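Local coordinates for putative secreted protein (Streptomyces sp. SirexAA-E, PDB 4PEY), which hydrolyses laminarin and laminarioligosaccharides from their non-reducing ends as an exo-beta-1,3-glucanase of glycoside hydrolase family 55, releasing glucose and laminaribiose, at residues G356-A362 with N390-T394; I163-P169 with S181-N187; A463-I469 with V502-Q508; T288-V294 with L312-D318. The protein carries 1 engineered substitution. One frame throughout, in Å; residues are numbered along the deposited sequence. Where two conformers were deposited one is given.

Interaction 1: G356-A362 with N390-T394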
loop_
_atom_site.group_PDB
_atom_site.type_symbol
_atom_site.label_atom_id
_atom_site.label_comp_id
_atom_site.label_asym_id
_atom_site.label_seq_id
_atom_site.Cartn_x
_atom_site.Cartn_y
_atom_site.Cartn_z
ATOM N N GLY A 356 19.082 -11.519 11.650
ATOM C CA GLY A 356 19.840 -12.721 11.346
ATOM C C GLY A 356 18.991 -13.961 11.137
ATOM O O GLY A 356 19.529 -15.060 10.983
ATOM N N ALA A 357 17.671 -13.776 11.127
ATOM C CA ALA A 357 16.707 -14.859 10.930
ATOM C C ALA A 357 17.056 -15.700 9.714
ATOM O O ALA A 357 17.231 -15.180 8.612
ATOM C CB ALA A 357 15.302 -14.297 10.785
ATOM N N SER A 358 17.098 -17.008 9.917
ATOM C CA SER A 358 17.781 -17.907 9.011
ATOM C C SER A 358 16.903 -19.026 8.414
ATOM O O SER A 358 17.303 -19.708 7.463
ATOM C CB SER A 358 18.972 -18.512 9.766
ATOM O OG SER A 358 18.582 -19.015 11.056
ATOM N N GLY A 359 15.714 -19.220 8.967
ATOM C CA GLY A 359 14.839 -20.279 8.490
ATOM C C GLY A 359 14.019 -19.877 7.276
ATOM O O GLY A 359 13.883 -18.693 6.949
ATOM N N ASP A 360 13.453 -20.863 6.591
ATOM C CA ASP A 360 12.642 -20.555 5.425
ATOM C C ASP A 360 11.155 -20.668 5.755
ATOM O O ASP A 360 10.774 -21.366 6.694
ATOM C CB ASP A 360 13.037 -21.469 4.269
ATOM C CG ASP A 360 14.531 -21.394 3.968
ATOM O OD1 ASP A 360 14.999 -20.293 3.603
ATOM O OD2 ASP A 360 15.239 -22.423 4.119
ATOM N N HIS A 361 10.325 -19.947 5.003
ATOM C CA HIS A 361 8.879 -19.959 5.204
ATOM C C HIS A 361 8.177 -20.061 3.857
ATOM O O HIS A 361 7.189 -19.366 3.615
ATOM C CB HIS A 361 8.400 -18.691 5.935
ATOM C CG HIS A 361 9.118 -18.409 7.220
ATOM N ND1 HIS A 361 8.780 -19.016 8.411
ATOM C CD2 HIS A 361 10.148 -17.574 7.503
ATOM C CE1 HIS A 361 9.571 -18.572 9.371
ATOM N NE2 HIS A 361 10.412 -17.695 8.848
ATOM N N ALA A 362 8.689 -20.912 2.970
ATOM C CA ALA A 362 8.240 -20.886 1.576
ATOM C C ALA A 362 6.805 -21.379 1.383
ATOM O O ALA A 362 6.042 -20.797 0.605
ATOM C CB ALA A 362 9.183 -21.694 0.707
ATOM N N ASN A 390 13.271 -9.138 7.887
ATOM C CA ASN A 390 14.287 -10.151 8.136
ATOM C C ASN A 390 13.886 -11.539 7.628
ATOM O O ASN A 390 14.722 -12.291 7.119
ATOM C CB ASN A 390 14.586 -10.231 9.639
ATOM C CG ASN A 390 15.311 -9.003 10.151
ATOM O OD1 ASN A 390 16.368 -8.640 9.632
ATOM N ND2 ASN A 390 14.751 -8.356 11.170
ATOM N N SER A 391 12.607 -11.882 7.771
ATOM C CA SER A 391 12.153 -13.246 7.477
ATOM C C SER A 391 12.187 -13.606 5.998
ATOM O O SER A 391 11.671 -12.866 5.149
ATOM C CB SER A 391 10.735 -13.465 8.003
ATOM O OG SER A 391 10.696 -13.378 9.418
ATOM N N ASN A 392 12.791 -14.755 5.703
ATOM C CA ASN A 392 12.803 -15.296 4.349
ATOM C C ASN A 392 11.385 -15.534 3.841
ATOM O O ASN A 392 10.493 -15.874 4.627
ATOM C CB ASN A 392 13.591 -16.612 4.291
ATOM C CG ASN A 392 15.078 -16.425 4.534
ATOM O OD1 ASN A 392 15.588 -15.311 4.549
ATOM N ND2 ASN A 392 15.782 -17.531 4.725
ATOM N N ASP A 393 11.208 -15.347 2.533
ATOM C CA ASP A 393 9.983 -15.658 1.783
ATOM C C ASP A 393 8.822 -14.709 2.066
ATOM O O ASP A 393 7.711 -14.938 1.603
ATOM C CB ASP A 393 9.543 -17.114 2.038
ATOM C CG ASP A 393 10.637 -18.111 1.701
ATOM O OD1 ASP A 393 10.917 -18.305 0.491
ATOM O OD2 ASP A 393 11.239 -18.677 2.642
ATOM N N THR A 394 9.079 -13.641 2.811
ATOM C CA THR A 394 8.031 -12.682 3.155
ATOM C C THR A 394 7.453 -12.032 1.898
ATOM O O THR A 394 8.190 -11.726 0.947
ATOM C CB THR A 394 8.578 -11.590 4.113
ATOM O OG1 THR A 394 9.013 -12.211 5.328
ATOM C CG2 THR A 394 7.521 -10.526 4.442
HETATM O O HOH W 1 18.352 -10.517 9.088
HETATM O O HOH W 2 17.411 -12.616 7.607
HETATM O O HOH W 3 18.205 -15.152 5.901
HETATM O O HOH W 4 14.103 -16.142 7.777
HETATM O O HOH W 5 13.718 -19.224 1.740
HETATM O O HOH W 6 12.081 -15.840 10.058
#
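Asp393 and Asn392 reach across to His361 and Asp360, making two direct hydrogen bonds between loops that follow strands 348-352 and 385-389, parallel neighbours in the second beta-helix domain. The backbone N-H of His361 runs almost straight into Asp393 OD2 (2.8 Å, 165°), which it meets on the anti side and somewhat out of the carboxylate plane. Asp393 is the third residue of a type II turn from Ser391 to Thr394; its CG lies anti to the carbonyl carbon (chi1 -56°), carrying the carboxylate up to the 356-362 loop. Asn392 ND2 bonds Asp360 OD1 at 3.1 Å from above the carboxylate plane. Asparagine suits this place because its amide works two ways: while ND2 gives to Asp360, OD1 accepts from the backbone N of Asp426.

Nonpolar contact is sparse: the small methyl of Ala357 meets Asn390 CB at 4.3 Å. At the His361 ring, the carbonyl oxygen Asn392 O lies at the edge, near the ring plane, 3.4 Å from CD2, while ND1 bonds Asp330 and NE2 shares a water with Ser391 OG.

Water bridges much of the remainder. One molecule accepts a hydrogen bond from Asn392 N and donates one to Gly359 O; another ties Gly356 N to Asn390 OD1. A third donates to both Asp360 OD1 (2.5 Å) and Asp393 OD2 (2.7 Å).

That last water matters because the carboxylate oxygens Asp360 OD1 and Asp393 OD2 lie only 4.2 Å apart. Their mutual repulsion is probably offset by the shared water, the Asn392 amide and the His361 N-H, so this hydrated contact depends on donors rather than hydrophobic burial.

Interaction 2: I163-P169 with S181-N187; sequences IDGEVGP and SVGGWGN
Two successive rungs of a parallel beta-helix, the fold of family 55, meet where Ile163 pairs with Val182 and, past a corner, Val167 pairs with Trp185. Ile163 N bonds Ser181 O, Val167 N bonds Gly184 O, and Gly186 N bonds Val167 O, while a beta bulge between Ile163 and Glu166 shifts the register by one. At the corner Gly183 N gives to Ile163 O at 2.9 Å and weakly to Gly165 O. Glycine is needed there, since a CB on residue 183 would lie 2.1 Å from Asp164 O.

Trp185 and Val167 point to the same side of the pairing. With CG anti to the backbone N (chi1 -168°), the indole lies under Val167 CG1, which stands 3.9 Å from the centroid of the six-membered ring, a CH-pi contact. Pro169 covers the same indole face, its CG 3.5 Å from Trp185 NE1. Branched Val167 serves two neighbours, its CG2 meeting Val182 CG1 at 3.8 Å. Glu166, on the other face, stretches its chain alongside the backbone of Gly186, its CD 3.7 Å from Gly186 CA. Asn187 OD1 touches Pro169 CD at 3.3 Å while accepting from Tyr170 N, and the Asn187 side chain lies about 10 Å from a bound glucose unit.

Strand 138-144 pairs with 162-168 on one side and strand 191-198 with 180-182 on the other; Phe194 of strand 191-198 meets the Trp185 ring edge-to-face.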
loop_
_atom_site.group_PDB
_atom_site.type_symbol
_atom_site.label_atom_id
_atom_site.label_comp_id
_atom_site.label_asym_id
_atom_site.label_seq_id
_atom_site.Cartn_x
_atom_site.Cartn_y
_atom_site.Cartn_z
ATOM N N ILE A 163 -12.942 -5.765 -13.768
ATOM C CA ILE A 163 -13.586 -4.589 -14.339
ATOM C C ILE A 163 -14.089 -5.017 -15.718
ATOM O O ILE A 163 -13.285 -5.371 -16.597
ATOM C CB ILE A 163 -12.625 -3.371 -14.434
ATOM C CG1 ILE A 163 -12.244 -2.864 -13.036
ATOM C CG2 ILE A 163 -13.270 -2.224 -15.210
ATOM C CD1 ILE A 163 -11.095 -3.565 -12.413
ATOM N N ASP A 164 -15.413 -5.041 -15.898
ATOM C CA ASP A 164 -15.995 -5.537 -17.153
ATOM C C ASP A 164 -15.595 -4.678 -18.346
ATOM O O ASP A 164 -15.358 -5.190 -19.443
ATOM C CB ASP A 164 -17.525 -5.578 -17.089
ATOM C CG ASP A 164 -18.065 -6.582 -16.090
ATOM O OD1 ASP A 164 -17.291 -7.384 -15.517
ATOM O OD2 ASP A 164 -19.299 -6.571 -15.894
ATOM N N GLY A 165 -15.540 -3.367 -18.127
ATOM C CA GLY A 165 -15.234 -2.424 -19.185
ATOM C C GLY A 165 -13.793 -1.957 -19.130
ATOM O O GLY A 165 -12.899 -2.704 -18.719
ATOM N N GLU A 166 -13.565 -0.715 -19.549
ATOM C CA GLU A 166 -12.217 -0.175 -19.642
ATOM C C GLU A 166 -11.781 0.521 -18.360
ATOM O O GLU A 166 -12.556 1.270 -17.756
ATOM C CB GLU A 166 -12.116 0.807 -20.812
ATOM C CG GLU A 166 -10.720 1.376 -20.972
ATOM C CD GLU A 166 -10.601 2.361 -22.114
ATOM O OE1 GLU A 166 -10.778 3.574 -21.881
ATOM O OE2 GLU A 166 -10.314 1.919 -23.241
ATOM N N VAL A 167 -10.541 0.269 -17.943
ATOM C CA VAL A 167 -9.901 1.088 -16.917
ATOM C C VAL A 167 -9.212 2.259 -17.600
ATOM O O VAL A 167 -8.377 2.055 -18.485
ATOM C CB VAL A 167 -8.865 0.289 -16.094
ATOM C CG1 VAL A 167 -8.233 1.179 -15.025
ATOM C CG2 VAL A 167 -9.528 -0.926 -15.466
ATOM N N GLY A 168 -9.574 3.477 -17.200
ATOM C CA GLY A 168 -9.001 4.683 -17.782
ATOM C C GLY A 168 -8.175 5.464 -16.776
ATOM O O GLY A 168 -8.722 6.131 -15.902
ATOM N N PRO A 169 -6.836 5.374 -16.875
ATOM C CA PRO A 169 -6.026 6.128 -15.906
ATOM C C PRO A 169 -5.988 7.628 -16.186
ATOM O O PRO A 169 -5.871 8.413 -15.236
ATOM C CB PRO A 169 -4.629 5.516 -16.063
ATOM C CG PRO A 169 -4.870 4.145 -16.693
ATOM C CD PRO A 169 -6.045 4.372 -17.609
ATOM N N SER A 181 -8.880 -9.050 -13.868
ATOM C CA SER A 181 -9.398 -9.104 -15.224
ATOM C C SER A 181 -9.903 -7.717 -15.602
ATOM O O SER A 181 -10.643 -7.105 -14.836
ATOM C CB SER A 181 -10.527 -10.136 -15.323
ATOM O OG SER A 181 -11.202 -10.055 -16.564
ATOM N N VAL A 182 -9.486 -7.205 -16.757
ATOM C CA VAL A 182 -10.008 -5.922 -17.242
ATOM C C VAL A 182 -10.526 -6.062 -18.676
ATOM O O VAL A 182 -9.964 -6.823 -19.479
ATOM C CB VAL A 182 -8.940 -4.785 -17.179
ATOM C CG1 VAL A 182 -8.458 -4.587 -15.749
ATOM C CG2 VAL A 182 -7.769 -5.050 -18.134
ATOM N N GLY A 183 -11.604 -5.346 -18.995
ATOM C CA GLY A 183 -12.134 -5.361 -20.350
ATOM C C GLY A 183 -11.269 -4.578 -21.320
ATOM O O GLY A 183 -11.274 -4.838 -22.524
ATOM N N GLY A 184 -10.527 -3.610 -20.790
ATOM C CA GLY A 184 -9.647 -2.777 -21.586
ATOM C C GLY A 184 -8.811 -1.894 -20.683
ATOM O O GLY A 184 -9.100 -1.754 -19.493
ATOM N N TRP A 185 -7.766 -1.305 -21.252
ATOM C CA TRP A 185 -6.896 -0.394 -20.525
ATOM C C TRP A 185 -6.585 0.798 -21.418
ATOM O O TRP A 185 -6.039 0.635 -22.505
ATOM C CB TRP A 185 -5.607 -1.090 -20.094
ATOM C CG TRP A 185 -4.845 -0.271 -19.114
ATOM C CD1 TRP A 185 -3.951 0.723 -19.390
ATOM C CD2 TRP A 185 -4.926 -0.359 -17.687
ATOM N NE1 TRP A 185 -3.471 1.266 -18.218
ATOM C CE2 TRP A 185 -4.049 0.615 -17.159
ATOM C CE3 TRP A 185 -5.645 -1.174 -16.805
ATOM C CZ2 TRP A 185 -3.880 0.801 -15.788
ATOM C CZ3 TRP A 185 -5.478 -0.990 -15.441
ATOM C CH2 TRP A 185 -4.601 -0.013 -14.946
ATOM N N GLY A 186 -6.918 1.997 -20.949
ATOM C CA GLY A 186 -6.975 3.165 -21.817
ATOM C C GLY A 186 -5.663 3.819 -22.216
ATOM O O GLY A 186 -5.488 4.228 -23.372
ATOM N N ASN A 187 -4.746 3.952 -21.265
ATOM C CA ASN A 187 -3.488 4.648 -21.533
ATOM C C ASN A 187 -2.460 4.421 -20.437
ATOM O O ASN A 187 -2.785 3.914 -19.355
ATOM C CB ASN A 187 -3.737 6.156 -21.705
ATOM C CG ASN A 187 -4.128 6.843 -20.401
ATOM O OD1 ASN A 187 -5.229 6.646 -19.884
ATOM N ND2 ASN A 187 -3.229 7.669 -19.873
HETATM O O HOH W 7 -13.037 -8.173 -17.312
#

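Interaction 3: A463-I469 with V502-Q508; sequences APDQAAI and VNPDIRQ
Gln466 suits its place because its amide carries both an acceptor and a donor, matching the backbone N-H and C=O of Arg507: OE1 accepts from Arg507 N at 2.8 Å on a lone pair in the carbonyl plane, and NE2 gives to Arg507 O, also at 2.8 Å. The chain bends at chi2 (67°), which turns the amide to face the strand start. A leucine here would probably leave the N-H and C=O of Arg507 without these partners and the start of strand 507-508 less firmly held. Asn503 ND2 makes a second link, a straight bond (168°) to Pro464 O at 3.0 Å with the acceptor in its amide plane. Ile506 fills the space between: CD1 meets Ala463 CB at 3.9 Å, and CG2 meets Ile469 CD1 at 3.8 Å.

These loops leave neighbouring coils of the second beta-helix domain, after strands 450-458 and 489-498. One water joins Ala463 O to Asn503 N; another gives to Gln466 OE1 and Asp505 O.

Behind the first shell, Asp465 OD2 accepts from Ala468 N in an Asx motif just ahead of the short 3-10 segment 467-468. Asn503 OD1 accepts from Asp505 N, an Asx turn inside the type I turn from Asn503 to Ile506, whose side chain reaches the 463-469 loop. Farther out, Trp412 packs on Pro464 and Ile469, and substrate-binding Tyr461 lies about 6 Å from Val502, side chain to side chain.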
loop_
_atom_site.group_PDB
_atom_site.type_symbol
_atom_site.label_atom_id
_atom_site.label_comp_id
_atom_site.label_asym_id
_atom_site.label_seq_id
_atom_site.Cartn_x
_atom_site.Cartn_y
_atom_site.Cartn_z
ATOM N N ALA A 463 15.684 18.575 1.229
ATOM C CA ALA A 463 17.135 18.592 1.375
ATOM C C ALA A 463 17.616 20.031 1.205
ATOM O O ALA A 463 17.311 20.669 0.201
ATOM C CB ALA A 463 17.791 17.678 0.353
ATOM N N PRO A 464 18.354 20.557 2.195
ATOM C CA PRO A 464 18.687 21.987 2.134
ATOM C C PRO A 464 19.779 22.325 1.121
ATOM O O PRO A 464 19.812 23.447 0.600
ATOM C CB PRO A 464 19.151 22.301 3.564
ATOM C CG PRO A 464 19.578 21.000 4.136
ATOM C CD PRO A 464 18.685 19.957 3.501
ATOM N N ASP A 465 20.666 21.371 0.859
ATOM C CA ASP A 465 21.767 21.594 -0.064
ATOM C C ASP A 465 22.371 20.257 -0.471
ATOM O O ASP A 465 21.970 19.201 0.034
ATOM C CB ASP A 465 22.833 22.525 0.548
ATOM C CG ASP A 465 23.327 22.060 1.915
ATOM O OD1 ASP A 465 23.597 22.936 2.768
ATOM O OD2 ASP A 465 23.467 20.842 2.146
ATOM N N GLN A 466 23.316 20.306 -1.406
ATOM C CA GLN A 466 23.948 19.101 -1.920
ATOM C C GLN A 466 24.658 18.306 -0.820
ATOM O O GLN A 466 24.561 17.077 -0.770
ATOM C CB GLN A 466 24.936 19.463 -3.026
ATOM C CG GLN A 466 25.361 18.273 -3.863
ATOM C CD GLN A 466 24.204 17.721 -4.676
ATOM O OE1 GLN A 466 23.581 18.456 -5.448
ATOM N NE2 GLN A 466 23.890 16.428 -4.490
ATOM N N ALA A 467 25.356 19.012 0.066
ATOM C CA ALA A 467 26.106 18.371 1.144
ATOM C C ALA A 467 25.221 17.512 2.043
ATOM O O ALA A 467 25.675 16.502 2.591
ATOM C CB ALA A 467 26.819 19.418 1.975
ATOM N N ALA A 468 23.964 17.920 2.194
ATOM C CA ALA A 468 23.039 17.252 3.107
ATOM C C ALA A 468 22.708 15.834 2.665
ATOM O O ALA A 468 22.270 15.020 3.474
ATOM C CB ALA A 468 21.762 18.067 3.249
ATOM N N ILE A 469 22.900 15.539 1.381
ATOM C CA ILE A 469 22.611 14.196 0.888
ATOM C C ILE A 469 23.848 13.538 0.273
ATOM O O ILE A 469 23.738 12.581 -0.485
ATOM C CB ILE A 469 21.445 14.197 -0.141
ATOM C CG1 ILE A 469 21.749 15.097 -1.350
ATOM C CG2 ILE A 469 20.136 14.589 0.549
ATOM C CD1 ILE A 469 20.687 15.032 -2.446
ATOM N N VAL A 502 13.089 23.071 -2.059
ATOM C CA VAL A 502 13.850 23.932 -1.157
ATOM C C VAL A 502 15.146 24.397 -1.836
ATOM O O VAL A 502 15.525 25.567 -1.730
ATOM C CB VAL A 502 14.168 23.216 0.181
ATOM C CG1 VAL A 502 15.172 24.028 1.013
ATOM C CG2 VAL A 502 12.881 22.987 0.975
ATOM N N ASN A 503 15.813 23.492 -2.551
ATOM C CA ASN A 503 17.030 23.846 -3.278
ATOM C C ASN A 503 17.080 23.154 -4.639
ATOM O O ASN A 503 17.615 22.043 -4.771
ATOM C CB ASN A 503 18.275 23.495 -2.458
ATOM C CG ASN A 503 19.548 24.104 -3.031
ATOM O OD1 ASN A 503 19.639 24.382 -4.229
ATOM N ND2 ASN A 503 20.540 24.307 -2.173
ATOM N N PRO A 504 16.521 23.809 -5.663
ATOM C CA PRO A 504 16.402 23.153 -6.971
ATOM C C PRO A 504 17.713 23.053 -7.743
ATOM O O PRO A 504 17.704 22.537 -8.863
ATOM C CB PRO A 504 15.389 24.036 -7.718
ATOM C CG PRO A 504 15.476 25.362 -7.047
ATOM C CD PRO A 504 15.767 25.073 -5.603
ATOM N N ASP A 505 18.821 23.510 -7.163
ATOM C CA ASP A 505 20.126 23.310 -7.794
ATOM C C ASP A 505 20.715 21.931 -7.496
ATOM O O ASP A 505 21.741 21.547 -8.065
ATOM C CB ASP A 505 21.111 24.387 -7.358
ATOM C CG ASP A 505 20.708 25.758 -7.829
ATOM O OD1 ASP A 505 20.043 25.845 -8.885
ATOM O OD2 ASP A 505 21.054 26.745 -7.150
ATOM N N ILE A 506 20.059 21.187 -6.613
ATOM C CA ILE A 506 20.537 19.870 -6.211
ATOM C C ILE A 506 20.539 18.866 -7.369
ATOM O O ILE A 506 19.719 18.943 -8.296
ATOM C CB ILE A 506 19.693 19.350 -5.014
ATOM C CG1 ILE A 506 20.140 20.083 -3.743
ATOM C CG2 ILE A 506 19.816 17.827 -4.805
ATOM C CD1 ILE A 506 19.289 19.819 -2.526
ATOM N N ARG A 507 21.509 17.960 -7.323
ATOM C CA ARG A 507 21.603 16.830 -8.237
ATOM C C ARG A 507 21.487 15.511 -7.475
ATOM O O ARG A 507 22.096 15.335 -6.414
ATOM C CB ARG A 507 22.927 16.866 -9.003
ATOM C CG ARG A 507 23.011 18.020 -9.984
ATOM C CD ARG A 507 21.929 17.901 -11.050
ATOM N NE ARG A 507 21.986 18.981 -12.035
ATOM C CZ ARG A 507 21.210 20.063 -12.028
ATOM N NH1 ARG A 507 20.282 20.235 -11.087
ATOM N NH2 ARG A 507 21.348 20.973 -12.987
ATOM N N GLN A 508 20.705 14.596 -8.035
ATOM C CA GLN A 508 20.544 13.242 -7.512
ATOM C C GLN A 508 21.266 12.329 -8.491
ATOM O O GLN A 508 20.898 12.294 -9.658
ATOM C CB GLN A 508 19.058 12.882 -7.404
ATOM C CG GLN A 508 18.756 11.430 -7.023
ATOM C CD GLN A 508 18.907 11.153 -5.533
ATOM O OE1 GLN A 508 18.786 12.055 -4.694
ATOM N NE2 GLN A 508 19.166 9.895 -5.195
HETATM O O HOH W 8 15.550 20.600 -1.890
HETATM O O HOH W 9 24.192 20.650 -6.934
#

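Interaction 4: T288-V294 with L312-D318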
loop_
_atom_site.group_PDB
_atom_site.type_symbol
_atom_site.label_atom_id
_atom_site.label_comp_id
_atom_site.label_asym_id
_atom_site.label_seq_id
_atom_site.Cartn_x
_atom_site.Cartn_y
_atom_site.Cartn_z
ATOM N N THR A 288 -10.359 -2.592 15.423
ATOM C CA THR A 288 -11.486 -1.761 15.022
ATOM C C THR A 288 -10.956 -0.347 14.736
ATOM O O THR A 288 -9.857 0.003 15.181
ATOM C CB THR A 288 -12.583 -1.747 16.109
ATOM O OG1 THR A 288 -12.082 -1.155 17.314
ATOM C CG2 THR A 288 -13.046 -3.167 16.405
ATOM N N PRO A 289 -11.713 0.467 13.978
ATOM C CA PRO A 289 -11.166 1.766 13.561
ATOM C C PRO A 289 -10.897 2.690 14.736
ATOM O O PRO A 289 -11.786 2.966 15.541
ATOM C CB PRO A 289 -12.265 2.345 12.657
ATOM C CG PRO A 289 -13.109 1.149 12.260
ATOM C CD PRO A 289 -13.071 0.253 13.452
ATOM N N GLY A 290 -9.659 3.156 14.830
ATOM C CA GLY A 290 -9.274 4.064 15.886
ATOM C C GLY A 290 -7.781 4.273 15.855
ATOM O O GLY A 290 -7.100 3.776 14.960
ATOM N N VAL A 291 -7.284 5.011 16.835
ATOM C CA VAL A 291 -5.866 5.288 16.955
ATOM C C VAL A 291 -5.380 4.721 18.276
ATOM O O VAL A 291 -5.896 5.076 19.348
ATOM C CB VAL A 291 -5.576 6.801 16.870
ATOM C CG1 VAL A 291 -4.092 7.079 17.082
ATOM C CG2 VAL A 291 -6.036 7.354 15.527
ATOM N N TYR A 292 -4.381 3.850 18.189
ATOM C CA TYR A 292 -3.891 3.082 19.331
ATOM C C TYR A 292 -2.445 3.415 19.681
ATOM O O TYR A 292 -1.539 3.050 18.947
ATOM C CB TYR A 292 -4.012 1.580 19.033
ATOM C CG TYR A 292 -5.411 1.170 18.671
ATOM C CD1 TYR A 292 -5.840 1.154 17.343
ATOM C CD2 TYR A 292 -6.317 0.826 19.659
ATOM C CE1 TYR A 292 -7.143 0.793 17.017
ATOM C CE2 TYR A 292 -7.608 0.465 19.345
ATOM C CZ TYR A 292 -8.016 0.446 18.024
ATOM O OH TYR A 292 -9.311 0.082 17.737
ATOM N N HIS A 293 -2.230 4.098 20.802
ATOM C CA HIS A 293 -0.875 4.308 21.310
ATOM C C HIS A 293 -0.412 3.057 22.045
ATOM O O HIS A 293 -1.169 2.477 22.824
ATOM C CB HIS A 293 -0.811 5.518 22.252
ATOM C CG HIS A 293 -0.934 6.834 21.553
ATOM N ND1 HIS A 293 0.157 7.623 21.250
ATOM C CD2 HIS A 293 -2.018 7.494 21.080
ATOM C CE1 HIS A 293 -0.250 8.713 20.623
ATOM N NE2 HIS A 293 -1.568 8.660 20.511
ATOM N N VAL A 294 0.826 2.641 21.805
ATOM C CA VAL A 294 1.391 1.509 22.533
ATOM C C VAL A 294 2.715 1.915 23.197
ATOM O O VAL A 294 3.509 2.654 22.618
ATOM C CB VAL A 294 1.604 0.277 21.606
ATOM C CG1 VAL A 294 0.270 -0.250 21.105
ATOM C CG2 VAL A 294 2.528 0.601 20.433
ATOM N N LEU A 312 -8.791 1.969 8.555
ATOM C CA LEU A 312 -7.463 2.588 8.667
ATOM C C LEU A 312 -7.030 2.712 10.136
ATOM O O LEU A 312 -6.427 3.709 10.553
ATOM C CB LEU A 312 -7.437 3.958 7.962
ATOM C CG LEU A 312 -7.095 3.917 6.464
ATOM C CD1 LEU A 312 -5.650 3.467 6.257
ATOM C CD2 LEU A 312 -8.064 3.037 5.653
ATOM N N ALA A 313 -7.333 1.670 10.903
ATOM C CA ALA A 313 -6.837 1.520 12.265
ATOM C C ALA A 313 -5.347 1.844 12.317
ATOM O O ALA A 313 -4.568 1.374 11.489
ATOM C CB ALA A 313 -7.098 0.104 12.778
ATOM N N THR A 314 -4.966 2.652 13.297
ATOM C CA THR A 314 -3.645 3.247 13.334
ATOM C C THR A 314 -2.942 2.942 14.643
ATOM O O THR A 314 -3.549 3.042 15.708
ATOM C CB THR A 314 -3.748 4.777 13.136
ATOM O OG1 THR A 314 -4.281 5.039 11.834
ATOM C CG2 THR A 314 -2.388 5.471 13.279
ATOM N N ILE A 315 -1.663 2.579 14.552
ATOM C CA ILE A 315 -0.848 2.314 15.726
ATOM C C ILE A 315 0.249 3.366 15.845
ATOM O O ILE A 315 1.001 3.584 14.896
ATOM C CB ILE A 315 -0.205 0.919 15.667
ATOM C CG1 ILE A 315 -1.291 -0.153 15.559
ATOM C CG2 ILE A 315 0.672 0.686 16.894
ATOM C CD1 ILE A 315 -0.787 -1.483 15.073
ATOM N N ILE A 316 0.326 4.024 17.003
ATOM C CA ILE A 316 1.398 4.977 17.269
ATOM C C ILE A 316 2.281 4.433 18.383
ATOM O O ILE A 316 1.815 4.243 19.509
ATOM C CB ILE A 316 0.869 6.364 17.685
ATOM C CG1 ILE A 316 0.072 7.010 16.542
ATOM C CG2 ILE A 316 2.027 7.278 18.122
ATOM C CD1 ILE A 316 -0.687 8.263 16.986
ATOM N N PRO A 317 3.558 4.170 18.075
ATOM C CA PRO A 317 4.476 3.722 19.124
ATOM C C PRO A 317 4.990 4.908 19.943
ATOM O O PRO A 317 5.570 5.853 19.394
ATOM C CB PRO A 317 5.601 3.045 18.336
ATOM C CG PRO A 317 5.639 3.820 17.031
ATOM C CD PRO A 317 4.208 4.262 16.756
ATOM N N ASP A 318 4.759 4.863 21.249
ATOM C CA ASP A 318 5.286 5.882 22.154
ATOM C C ASP A 318 6.694 5.512 22.608
ATOM O O ASP A 318 7.136 4.374 22.412
ATOM C CB ASP A 318 4.383 6.045 23.383
ATOM C CG ASP A 318 2.984 6.525 23.035
ATOM O OD1 ASP A 318 2.778 7.093 21.937
ATOM O OD2 ASP A 318 2.084 6.348 23.883
#
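His293 and Ile316 lie side by side, pointing the same way from strands 291-294 and 314-317, parallel neighbours on adjacent coils of the second beta-helix domain, while Asp318 crosses His293 at about a right angle. Ile316 CB sits over one face of the imidazole, 4.1 Å from its centroid. At the ring edge, ND1 gives an almost straight bond to the syn lone pair of Asp318 OD1 at 2.8 Å; the carboxylate is turned 41° from the ring. Chi1 of -72° places the ring beside Ile316, and chi2 of -100° turns ND1 to the carboxylate. Farther back on this face, Ile316 CD1 reaches Val291 CG1 at 3.6 Å, and Val291 stands alongside Thr314; beta-branched residues suit such strands.

On the other face the Tyr292 ring turns an edge to Ala313 CB, 4.3 Å from CE1, and its hydroxyl bonds Thr288 O at 2.6 Å. Between the faces runs the parallel backbone ladder.

An alanine in place of Asp318 would probably leave His293 ND1 without its acceptor and the ring free to turn off Ile316. The carboxylate may stabilise a protonated imidazole, and the pair combines a straight hydrogen bond with apolar cover.

Along the chain the contacts come in the order interaction 2, interaction 4, interaction 1, interaction 3, each closing before the next opens. Interaction 2 belongs to the first beta-helix domain; the other three belong to the second. Interactions 2 and 4 both pair parallel strands of adjacent coils and lie on opposite sides of the chain's centre, their own centres about 36 Å apart. Interactions 1 and 3 instead join loops that leave successive coils. Interactions 1 and 4 are the closest pair, about 27 Å between centres; none touches another. Strand ladders thus build the stacked coils of both domains, while the two loop contacts join coils of the second; interactions 2 and 3 lie near substrate-binding residues.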